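Side-chain contacts in MATE family efflux transporter (Vibrio cholerae, PDB 6IDP), which probably exports drugs and other toxic compounds across the bacterial inner membrane, in a cycle whose conformational change depends on protons: residues T255-S260 with C397-A402; F391-P396 with N418-W423; G101-A106 with S140-A145. One frame throughout, in Å; residues are numbered along the deposited sequence.

Contacts 1 and 2 share helix 379-435 and lie about 15 Å apart between centres, on the same side of the molecule; contact 3 is some 34 to 36 Å from both, centre to centre, in a different MatE region of the sequence from contact 1 and across the centre of the chain from contact 2. Contact 2 is buried, and it alone brings a polar network of asparagine, water, arginine and serine up to an aromatic ring. Contacts 1 and 3 are partly buried and their touches between segments are apolar, each with a tryptophan beside an aliphatic side chain, but the tryptophan of contact 3 also hydrogen-bonds the facing helix's backbone. Lipid tails border all three.

Contact 1. Residues T255-S260 with C397-A402; sequences TKLLAS and CLWLGA. With OLC ((2R)-2,3-dihydroxypropyl (9Z)-octadec-9-enoate), chain L.
Leu-257 reaches across to Leu-398, Trp-399 and Ala-402, joining two membrane helices of the MATE fold, 226-259 and 379-435, whose segments here run nearly parallel with their axes 10.9 Å apart. At that spacing one leucine carries most of the contact. Its two methyls divide the work: CD2 meets Trp-399 CD1 at 3.6 Å and also faces the methyl of Ala-402, whereas CD1 lies over the helix backbone, 3.9 Å from Trp-399 CA, and reaches Leu-398 CB at 4.2 Å. The leucine and tryptophan side chains cross at about a right angle. With its CG anti to the backbone N (chi1 -171°), Trp-399 carries its indole along the flank of the helix toward His-403, and the two rings meet with planes about 20° apart. Behind the interface, Leu-398 packs on Ala-414 and Ala-402 on Leu-410, both later in range 379-435, past the point where it doubles back. The far side of segment 397-402 meets a lipid tail, whose C14 comes within 3.8 Å of Gly-401 CA. On the leucine's own segment, Ser-260 OG donates a 2.6 Å hydrogen bond to Leu-257 O, approaching at a C=O...OG angle of 143°.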
loop_
_atom_site.group_PDB
_atom_site.type_symbol
_atom_site.label_atom_id
_atom_site.label_comp_id
_atom_site.label_asym_id
_atom_site.label_seq_id
_atom_site.Cartn_x
_atom_site.Cartn_y
_atom_site.Cartn_z
ATOM N N THR A 255 0.068 -2.418 -20.087
ATOM C CA THR A 255 -1.161 -2.835 -20.759
ATOM C C THR A 255 -0.982 -2.879 -22.271
ATOM O O THR A 255 -1.349 -3.861 -22.918
ATOM C CB THR A 255 -2.346 -1.901 -20.430
ATOM O OG1 THR A 255 -1.891 -0.544 -20.372
ATOM C CG2 THR A 255 -2.976 -2.280 -19.098
ATOM N N LYS A 256 -0.415 -1.813 -22.827
ATOM C CA LYS A 256 -0.208 -1.718 -24.268
ATOM C C LYS A 256 0.723 -2.822 -24.760
ATOM O O LYS A 256 0.512 -3.390 -25.832
ATOM C CB LYS A 256 0.353 -0.345 -24.642
ATOM C CG LYS A 256 -0.583 0.811 -24.325
ATOM C CD LYS A 256 -0.199 2.062 -25.099
ATOM C CE LYS A 256 -1.237 3.162 -24.918
ATOM N NZ LYS A 256 -1.049 4.276 -25.893
ATOM N N LEU A 257 1.748 -3.119 -23.968
ATOM C CA LEU A 257 2.684 -4.191 -24.284
ATOM C C LEU A 257 2.005 -5.554 -24.301
ATOM O O LEU A 257 2.175 -6.334 -25.238
ATOM C CB LEU A 257 3.837 -4.213 -23.278
ATOM C CG LEU A 257 5.056 -3.342 -23.569
ATOM C CD1 LEU A 257 6.151 -3.624 -22.551
ATOM C CD2 LEU A 257 5.551 -3.594 -24.981
ATOM N N LEU A 258 1.238 -5.833 -23.253
ATOM C CA LEU A 258 0.629 -7.145 -23.067
ATOM C C LEU A 258 -0.505 -7.433 -24.036
ATOM O O LEU A 258 -0.661 -8.563 -24.500
ATOM C CB LEU A 258 0.109 -7.278 -21.640
ATOM C CG LEU A 258 1.174 -7.558 -20.590
ATOM C CD1 LEU A 258 0.646 -7.173 -19.233
ATOM C CD2 LEU A 258 1.553 -9.026 -20.628
ATOM N N ALA A 259 -1.301 -6.409 -24.331
ATOM C CA ALA A 259 -2.467 -6.563 -25.191
ATOM C C ALA A 259 -2.081 -7.075 -26.574
ATOM O O ALA A 259 -2.875 -7.734 -27.242
ATOM C CB ALA A 259 -3.218 -5.242 -25.305
ATOM N N SER A 260 -0.855 -6.778 -26.995
ATOM C CA SER A 260 -0.393 -7.165 -28.323
ATOM C C SER A 260 -0.072 -8.653 -28.408
ATOM O O SER A 260 0.202 -9.174 -29.488
ATOM C CB SER A 260 0.834 -6.340 -28.724
ATOM O OG SER A 260 1.915 -6.558 -27.835
ATOM N N CYS A 397 13.248 -2.978 -19.369
ATOM C CA CYS A 397 13.546 -4.404 -19.469
ATOM C C CYS A 397 12.340 -5.190 -19.985
ATOM O O CYS A 397 12.498 -6.142 -20.747
ATOM C CB CYS A 397 14.006 -4.959 -18.117
ATOM S SG CYS A 397 15.733 -4.581 -17.704
ATOM N N LEU A 398 11.142 -4.784 -19.573
ATOM C CA LEU A 398 9.915 -5.381 -20.093
ATOM C C LEU A 398 9.801 -5.187 -21.597
ATOM O O LEU A 398 9.453 -6.116 -22.326
ATOM C CB LEU A 398 8.682 -4.787 -19.412
ATOM C CG LEU A 398 8.442 -5.144 -17.947
ATOM C CD1 LEU A 398 7.060 -4.673 -17.520
ATOM C CD2 LEU A 398 8.605 -6.635 -17.725
ATOM N N TRP A 399 10.091 -3.973 -22.055
ATOM C CA TRP A 399 9.951 -3.645 -23.464
ATOM C C TRP A 399 10.995 -4.365 -24.304
ATOM O O TRP A 399 10.698 -4.827 -25.402
ATOM C CB TRP A 399 10.047 -2.133 -23.685
ATOM C CG TRP A 399 9.687 -1.728 -25.084
ATOM C CD1 TRP A 399 8.429 -1.593 -25.597
ATOM C CD2 TRP A 399 10.592 -1.411 -26.149
ATOM N NE1 TRP A 399 8.494 -1.211 -26.914
ATOM C CE2 TRP A 399 9.810 -1.091 -27.278
ATOM C CE3 TRP A 399 11.985 -1.365 -26.259
ATOM C CZ2 TRP A 399 10.376 -0.730 -28.500
ATOM C CZ3 TRP A 399 12.544 -1.006 -27.473
ATOM C CH2 TRP A 399 11.741 -0.693 -28.577
ATOM N N LEU A 400 12.215 -4.462 -23.784
ATOM C CA LEU A 400 13.287 -5.163 -24.482
ATOM C C LEU A 400 12.980 -6.652 -24.635
ATOM O O LEU A 400 13.164 -7.226 -25.709
ATOM C CB LEU A 400 14.620 -4.976 -23.750
ATOM C CG LEU A 400 15.330 -3.639 -23.960
ATOM C CD1 LEU A 400 16.627 -3.581 -23.163
ATOM C CD2 LEU A 400 15.597 -3.413 -25.437
ATOM N N GLY A 401 12.508 -7.274 -23.559
ATOM C CA GLY A 401 12.183 -8.687 -23.587
ATOM C C GLY A 401 11.015 -8.999 -24.502
ATOM O O GLY A 401 11.028 -9.994 -25.226
ATOM N N ALA A 402 10.000 -8.143 -24.464
ATOM C CA ALA A 402 8.821 -8.315 -25.298
ATOM C C ALA A 402 9.171 -8.128 -26.767
ATOM O O ALA A 402 8.681 -8.856 -27.631
ATOM C CB ALA A 402 7.731 -7.339 -24.882
HETATM C C18 OLC L . 17.293 -14.271 -23.460
HETATM C C10 OLC L . 17.495 -7.123 -21.204
HETATM C C17 OLC L . 15.826 -14.150 -23.811
HETATM C C11 OLC L . 16.437 -7.776 -20.343
HETATM C C16 OLC L . 15.177 -13.069 -22.972
HETATM C C12 OLC L . 15.432 -8.504 -21.212
HETATM C C15 OLC L . 15.913 -11.756 -23.147
HETATM C C13 OLC L . 16.134 -9.532 -22.073
HETATM C C14 OLC L . 15.177 -10.655 -22.410
#

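Contact 2. Residues F391-P396 with N418-W423; sequences FAFYLP and NIIAGW. With OLC ((2R)-2,3-dihydroxypropyl (9Z)-octadec-9-enoate), chain T; OLC ((2R)-2,3-dihydroxypropyl (9Z)-octadec-9-enoate), chain G.
Asn-418 ND2 has two partners, a water that accepts its N-H at 2.9 Å and Ser-359 OG, to which it is hydrogen-bonded, while its amide lies alongside the ring of Tyr-394. The amide and phenol planes are only 6° apart and the two side chains point the same way, which leaves Asn-418 OD1 3.6 Å from Tyr-394 CD1 and equally near CE1. The same oxygen is hydrogen-bonded to Arg-389 NH2, and that arginine also makes a cation-pi contact with the tyrosine ring. With partners on both its oxygen and its nitrogen, the amide's rotation is fixed; the water extends the link to Tyr-394 OH, though only by a weak bond.

Beside this polar group the contact is apolar. Ile-420 CG2 sits over one face of the Phe-393 ring, a CH-pi contact 3.8 Å from the centroid and 20° off the ring normal. Ala-392 CB lies on the opposite face, 3.9 Å above the plane. Phe-393 CD2 also rests 3.7 Å from Ala-421 CA, where the small residue lets the ring close on the backbone. A wide pi-type turn at 391-394 and a kink at Pro-396, which lacks an N-H to bond the preceding turn, shape this part of the helix. Beyond the interface, a lipid tail lies flat on the indole of Trp-423. The segment axes run 166° apart although both lie in range 379-435, so the chain reverses between them: a helical hairpin whose antiparallel arms form part of the MATE membrane bundle.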
loop_
_atom_site.group_PDB
_atom_site.type_symbol
_atom_site.label_atom_id
_atom_site.label_comp_id
_atom_site.label_asym_id
_atom_site.label_seq_id
_atom_site.Cartn_x
_atom_site.Cartn_y
_atom_site.Cartn_z
ATOM N N PHE A 391 11.057 3.515 -14.359
ATOM C CA PHE A 391 11.323 4.035 -15.693
ATOM C C PHE A 391 12.723 3.719 -16.208
ATOM O O PHE A 391 12.959 3.750 -17.414
ATOM C CB PHE A 391 11.078 5.548 -15.711
ATOM C CG PHE A 391 9.671 5.931 -15.354
ATOM C CD1 PHE A 391 8.636 5.729 -16.255
ATOM C CD2 PHE A 391 9.380 6.489 -14.120
ATOM C CE1 PHE A 391 7.339 6.077 -15.931
ATOM C CE2 PHE A 391 8.082 6.841 -13.792
ATOM C CZ PHE A 391 7.062 6.634 -14.700
ATOM N N ALA A 392 13.646 3.418 -15.301
ATOM C CA ALA A 392 15.017 3.114 -15.701
ATOM C C ALA A 392 15.251 1.611 -15.849
ATOM O O ALA A 392 16.019 1.177 -16.710
ATOM C CB ALA A 392 16.008 3.701 -14.701
ATOM N N PHE A 393 14.580 0.821 -15.016
ATOM C CA PHE A 393 14.861 -0.610 -14.928
ATOM C C PHE A 393 13.713 -1.502 -15.407
ATOM O O PHE A 393 13.871 -2.256 -16.366
ATOM C CB PHE A 393 15.227 -0.972 -13.487
ATOM C CG PHE A 393 16.352 -0.153 -12.931
ATOM C CD1 PHE A 393 17.463 0.134 -13.706
ATOM C CD2 PHE A 393 16.292 0.345 -11.640
ATOM C CE1 PHE A 393 18.501 0.893 -13.200
ATOM C CE2 PHE A 393 17.325 1.109 -11.127
ATOM C CZ PHE A 393 18.430 1.382 -11.908
ATOM N N TYR A 394 12.568 -1.419 -14.735
ATOM C CA TYR A 394 11.462 -2.342 -14.977
ATOM C C TYR A 394 10.879 -2.234 -16.385
ATOM O O TYR A 394 10.905 -3.199 -17.148
ATOM C CB TYR A 394 10.354 -2.116 -13.948
ATOM C CG TYR A 394 9.316 -3.215 -13.892
ATOM C CD1 TYR A 394 9.682 -4.525 -13.618
ATOM C CD2 TYR A 394 7.970 -2.937 -14.092
ATOM C CE1 TYR A 394 8.739 -5.533 -13.559
ATOM C CE2 TYR A 394 7.016 -3.940 -14.033
ATOM C CZ TYR A 394 7.410 -5.235 -13.767
ATOM O OH TYR A 394 6.475 -6.242 -13.705
ATOM N N LEU A 395 10.346 -1.064 -16.720
ATOM C CA LEU A 395 9.701 -0.864 -18.014
ATOM C C LEU A 395 10.652 -1.028 -19.210
ATOM O O LEU A 395 10.263 -1.632 -20.207
ATOM C CB LEU A 395 9.021 0.509 -18.068
ATOM C CG LEU A 395 7.730 0.652 -17.256
ATOM C CD1 LEU A 395 7.150 2.055 -17.397
ATOM C CD2 LEU A 395 6.706 -0.397 -17.668
ATOM N N PRO A 396 11.890 -0.493 -19.129
ATOM C CA PRO A 396 12.772 -0.755 -20.275
ATOM C C PRO A 396 13.087 -2.238 -20.463
ATOM O O PRO A 396 13.176 -2.694 -21.601
ATOM C CB PRO A 396 14.043 0.027 -19.925
ATOM C CG PRO A 396 13.587 1.098 -19.020
ATOM C CD PRO A 396 12.491 0.482 -18.200
ATOM N N ASN A 418 13.650 -6.374 -11.873
ATOM C CA ASN A 418 13.470 -6.429 -10.429
ATOM C C ASN A 418 14.792 -6.579 -9.686
ATOM O O ASN A 418 15.018 -5.928 -8.667
ATOM C CB ASN A 418 12.531 -7.574 -10.049
ATOM C CG ASN A 418 11.080 -7.266 -10.360
ATOM O OD1 ASN A 418 10.709 -6.108 -10.550
ATOM N ND2 ASN A 418 10.250 -8.301 -10.407
ATOM N N ILE A 419 15.662 -7.439 -10.205
ATOM C CA ILE A 419 16.952 -7.700 -9.584
ATOM C C ILE A 419 17.839 -6.462 -9.600
ATOM O O ILE A 419 18.455 -6.115 -8.587
ATOM C CB ILE A 419 17.674 -8.862 -10.283
ATOM C CG1 ILE A 419 16.997 -10.183 -9.920
ATOM C CG2 ILE A 419 19.155 -8.891 -9.903
ATOM C CD1 ILE A 419 17.640 -11.393 -10.555
ATOM N N ILE A 420 17.893 -5.796 -10.751
ATOM C CA ILE A 420 18.663 -4.568 -10.888
ATOM C C ILE A 420 18.140 -3.490 -9.939
ATOM O O ILE A 420 18.916 -2.815 -9.264
ATOM C CB ILE A 420 18.631 -4.042 -12.338
ATOM C CG1 ILE A 420 19.329 -5.030 -13.278
ATOM C CG2 ILE A 420 19.289 -2.677 -12.427
ATOM C CD1 ILE A 420 19.453 -4.538 -14.707
ATOM N N ALA A 421 16.819 -3.355 -9.881
ATOM C CA ALA A 421 16.172 -2.345 -9.048
ATOM C C ALA A 421 16.479 -2.531 -7.563
ATOM O O ALA A 421 16.713 -1.556 -6.846
ATOM C CB ALA A 421 14.675 -2.368 -9.276
ATOM N N GLY A 422 16.463 -3.780 -7.106
ATOM C CA GLY A 422 16.750 -4.083 -5.717
ATOM C C GLY A 422 18.194 -3.786 -5.357
ATOM O O GLY A 422 18.489 -3.259 -4.281
ATOM N N TRP A 423 19.097 -4.129 -6.270
ATOM C CA TRP A 423 20.514 -3.867 -6.089
ATOM C C TRP A 423 20.772 -2.362 -6.074
ATOM O O TRP A 423 21.547 -1.861 -5.257
ATOM C CB TRP A 423 21.318 -4.560 -7.193
ATOM C CG TRP A 423 22.802 -4.360 -7.107
ATOM C CD1 TRP A 423 23.616 -3.848 -8.078
ATOM C CD2 TRP A 423 23.651 -4.668 -5.994
ATOM N NE1 TRP A 423 24.917 -3.821 -7.639
ATOM C CE2 TRP A 423 24.966 -4.317 -6.363
ATOM C CE3 TRP A 423 23.429 -5.207 -4.723
ATOM C CZ2 TRP A 423 26.052 -4.487 -5.506
ATOM C CZ3 TRP A 423 24.508 -5.373 -3.875
ATOM C CH2 TRP A 423 25.801 -5.014 -4.269
HETATM C C18 OLC T . 20.679 -11.357 -6.257
HETATM C C17 OLC T . 21.090 -10.096 -6.986
HETATM C C16 OLC T . 22.176 -9.389 -6.204
HETATM C C12 OLC T . 25.302 -7.501 -7.792
HETATM C C15 OLC T . 22.522 -8.074 -6.872
HETATM C C13 OLC T . 24.068 -7.301 -8.645
HETATM C C14 OLC T . 23.026 -8.334 -8.276
HETATM C C18 OLC G . 19.120 -8.596 -4.299
HETATM C C10 OLC G . 21.983 -7.070 3.988
HETATM C C9 OLC G . 22.725 -7.739 4.895
HETATM C C17 OLC G . 19.709 -7.203 -4.335
HETATM C C11 OLC G . 22.409 -7.061 2.535
HETATM C C16 OLC G . 19.581 -6.558 -2.970
HETATM C C12 OLC G . 21.276 -6.587 1.650
HETATM C C15 OLC G . 20.750 -6.945 -2.089
HETATM C C13 OLC G . 21.696 -6.709 0.199
HETATM C C14 OLC G . 20.526 -6.378 -0.702
HETATM O O HOH W 1 7.441 -8.013 -10.890
#

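Contact 3. Residues G101-A106 with S140-A145; sequences GVALIA and SAWTGA. With OLC ((2R)-2,3-dihydroxypropyl (9Z)-octadec-9-enoate), chain R; OLC ((2R)-2,3-dihydroxypropyl (9Z)-octadec-9-enoate), chain B.
An antiparallel pair of membrane helices, 84-111 and 124-156, is joined here by Val-102, Ala-103, Trp-142 and Ala-145, within the first MatE range of the sequence. The segment axes pass 9.8 Å from each other at 163°, and the backbones come nearest at Val-102 and Trp-142.

The indole of Trp-142 turns its pyrrole edge to the facing helix. Its CD1 lies 3.5 Å from Ala-103 N, with that nitrogen and the carbonyl carbon of Val-102 close to the ring plane, so the ring points edge-on into the peptide link between the two residues. A chi1 of -175°, which sets CG opposite the tryptophan's own N, swings the indole out from its helix to reach this place. Its one polar atom is satisfied close by: Trp-142 NE1 is hydrogen-bonded to Gly-99 O, a turn earlier on helix 84-111, which sets how the ring is turned. Ala-103 CB adds a contact of 3.8 Å to Trp-142 NE1.

The two methyls of Val-102 meet different residues. CG1 comes obliquely to the indole, 3.6 Å from Trp-142 CD1, while CG2 meets Ala-145 CB at 4.0 Å. Val-102 also touches Phe-149, farther along helix 124-156, and Ala-145 rests against Gln-64 of helix 54-80, tying the pair into the surrounding bundle.

A lipid tail lies against the pair: its terminal carbon C18 lies 3.7 Å above one face of the Trp-142 ring, toward the rim, and the same lipid tail continues to Ala-106, whose CB is 3.7 Å from its C14. Small residues and a tryptophan hydrogen-bonded to the backbone of the facing helix thus make a lipid-bordered seam between antiparallel transmembrane helices of the MATE fold.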
loop_
_atom_site.group_PDB
_atom_site.type_symbol
_atom_site.label_atom_id
_atom_site.label_comp_id
_atom_site.label_asym_id
_atom_site.label_seq_id
_atom_site.Cartn_x
_atom_site.Cartn_y
_atom_site.Cartn_z
ATOM N N GLY A 101 -8.782 17.672 4.248
ATOM C CA GLY A 101 -8.202 17.410 2.945
ATOM C C GLY A 101 -9.014 16.426 2.129
ATOM O O GLY A 101 -9.399 16.718 0.997
ATOM N N VAL A 102 -9.287 15.261 2.706
ATOM C CA VAL A 102 -10.022 14.226 1.991
ATOM C C VAL A 102 -11.456 14.675 1.702
ATOM O O VAL A 102 -11.994 14.390 0.633
ATOM C CB VAL A 102 -10.022 12.898 2.777
ATOM C CG1 VAL A 102 -10.879 11.856 2.071
ATOM C CG2 VAL A 102 -8.595 12.384 2.934
ATOM N N ALA A 103 -12.059 15.399 2.641
ATOM C CA ALA A 103 -13.401 15.947 2.443
ATOM C C ALA A 103 -13.437 16.893 1.247
ATOM O O ALA A 103 -14.346 16.824 0.417
ATOM C CB ALA A 103 -13.876 16.663 3.697
ATOM N N LEU A 104 -12.448 17.779 1.166
ATOM C CA LEU A 104 -12.320 18.683 0.027
ATOM C C LEU A 104 -12.126 17.906 -1.271
ATOM O O LEU A 104 -12.739 18.226 -2.286
ATOM C CB LEU A 104 -11.157 19.657 0.231
ATOM C CG LEU A 104 -11.387 20.819 1.197
ATOM C CD1 LEU A 104 -10.153 21.708 1.263
ATOM C CD2 LEU A 104 -12.614 21.623 0.789
ATOM N N ILE A 105 -11.270 16.888 -1.232
ATOM C CA ILE A 105 -11.032 16.052 -2.402
ATOM C C ILE A 105 -12.319 15.364 -2.848
ATOM O O ILE A 105 -12.671 15.398 -4.021
ATOM C CB ILE A 105 -9.956 14.980 -2.136
ATOM C CG1 ILE A 105 -8.597 15.635 -1.880
ATOM C CG2 ILE A 105 -9.848 14.035 -3.317
ATOM C CD1 ILE A 105 -8.028 16.348 -3.087
ATOM N N ALA A 106 -13.025 14.757 -1.899
ATOM C CA ALA A 106 -14.266 14.049 -2.196
ATOM C C ALA A 106 -15.306 14.970 -2.832
ATOM O O ALA A 106 -16.026 14.568 -3.746
ATOM C CB ALA A 106 -14.824 13.414 -0.930
ATOM N N SER A 140 -17.585 6.463 2.084
ATOM C CA SER A 140 -16.853 5.303 2.577
ATOM C C SER A 140 -15.352 5.516 2.436
ATOM O O SER A 140 -14.570 5.030 3.252
ATOM C CB SER A 140 -17.276 4.035 1.827
ATOM O OG SER A 140 -16.828 4.070 0.484
ATOM N N ALA A 141 -14.954 6.238 1.394
ATOM C CA ALA A 141 -13.545 6.538 1.176
ATOM C C ALA A 141 -13.023 7.475 2.262
ATOM O O ALA A 141 -11.899 7.319 2.741
ATOM C CB ALA A 141 -13.335 7.145 -0.203
ATOM N N TRP A 142 -13.845 8.447 2.650
ATOM C CA TRP A 142 -13.460 9.395 3.687
ATOM C C TRP A 142 -13.336 8.695 5.033
ATOM O O TRP A 142 -12.371 8.902 5.766
ATOM C CB TRP A 142 -14.470 10.544 3.783
ATOM C CG TRP A 142 -14.062 11.608 4.766
ATOM C CD1 TRP A 142 -13.332 12.731 4.502
ATOM C CD2 TRP A 142 -14.353 11.641 6.169
ATOM N NE1 TRP A 142 -13.154 13.462 5.651
ATOM C CE2 TRP A 142 -13.769 12.814 6.689
ATOM C CE3 TRP A 142 -15.049 10.792 7.036
ATOM C CZ2 TRP A 142 -13.864 13.161 8.039
ATOM C CZ3 TRP A 142 -15.141 11.138 8.374
ATOM C CH2 TRP A 142 -14.551 12.311 8.862
ATOM N N THR A 143 -14.327 7.868 5.350
ATOM C CA THR A 143 -14.338 7.120 6.601
ATOM C C THR A 143 -13.138 6.170 6.677
ATOM O O THR A 143 -12.520 6.026 7.729
ATOM C CB THR A 143 -15.650 6.324 6.759
ATOM O OG1 THR A 143 -16.764 7.205 6.582
ATOM C CG2 THR A 143 -15.738 5.687 8.133
ATOM N N GLY A 144 -12.809 5.538 5.551
ATOM C CA GLY A 144 -11.666 4.647 5.477
ATOM C C GLY A 144 -10.344 5.371 5.640
ATOM O O GLY A 144 -9.430 4.874 6.299
ATOM N N ALA A 145 -10.245 6.551 5.035
ATOM C CA ALA A 145 -9.046 7.373 5.141
ATOM C C ALA A 145 -8.800 7.796 6.587
ATOM O O ALA A 145 -7.668 7.750 7.065
ATOM C CB ALA A 145 -9.162 8.595 4.243
HETATM C C18 OLC R . -17.236 13.726 4.815
HETATM C C10 OLC R . -20.585 16.365 -1.751
HETATM C C9 OLC R . -21.435 17.311 -2.208
HETATM C C17 OLC R . -17.711 12.808 3.709
HETATM C C11 OLC R . -20.874 14.894 -1.956
HETATM C C8 OLC R . -22.704 16.930 -2.944
HETATM C C16 OLC R . -17.518 13.489 2.371
HETATM C C12 OLC R . -19.571 14.127 -2.052
HETATM C C7 OLC R . -23.425 18.184 -3.389
HETATM C C15 OLC R . -18.346 12.797 1.307
HETATM C C13 OLC R . -19.450 13.165 -0.889
HETATM C C6 OLC R . -24.332 17.856 -4.556
HETATM C C14 OLC R . -18.390 13.667 0.068
HETATM C C5 OLC R . -24.261 18.965 -5.583
HETATM C C18 OLC B . -8.905 0.007 7.337
HETATM C C10 OLC B . -4.015 0.123 2.271
HETATM C C9 OLC B . -2.726 -0.229 2.454
HETATM C C17 OLC B . -8.117 1.022 6.539
HETATM C C11 OLC B . -4.443 1.566 2.421
HETATM C C8 OLC B . -1.692 0.814 2.811
HETATM C C16 OLC B . -9.038 1.733 5.571
HETATM C C12 OLC B . -5.953 1.664 2.357
HETATM C C15 OLC B . -8.277 2.129 4.323
HETATM C C13 OLC B . -6.567 0.652 3.300
HETATM C C14 OLC B . -8.051 0.915 3.447
#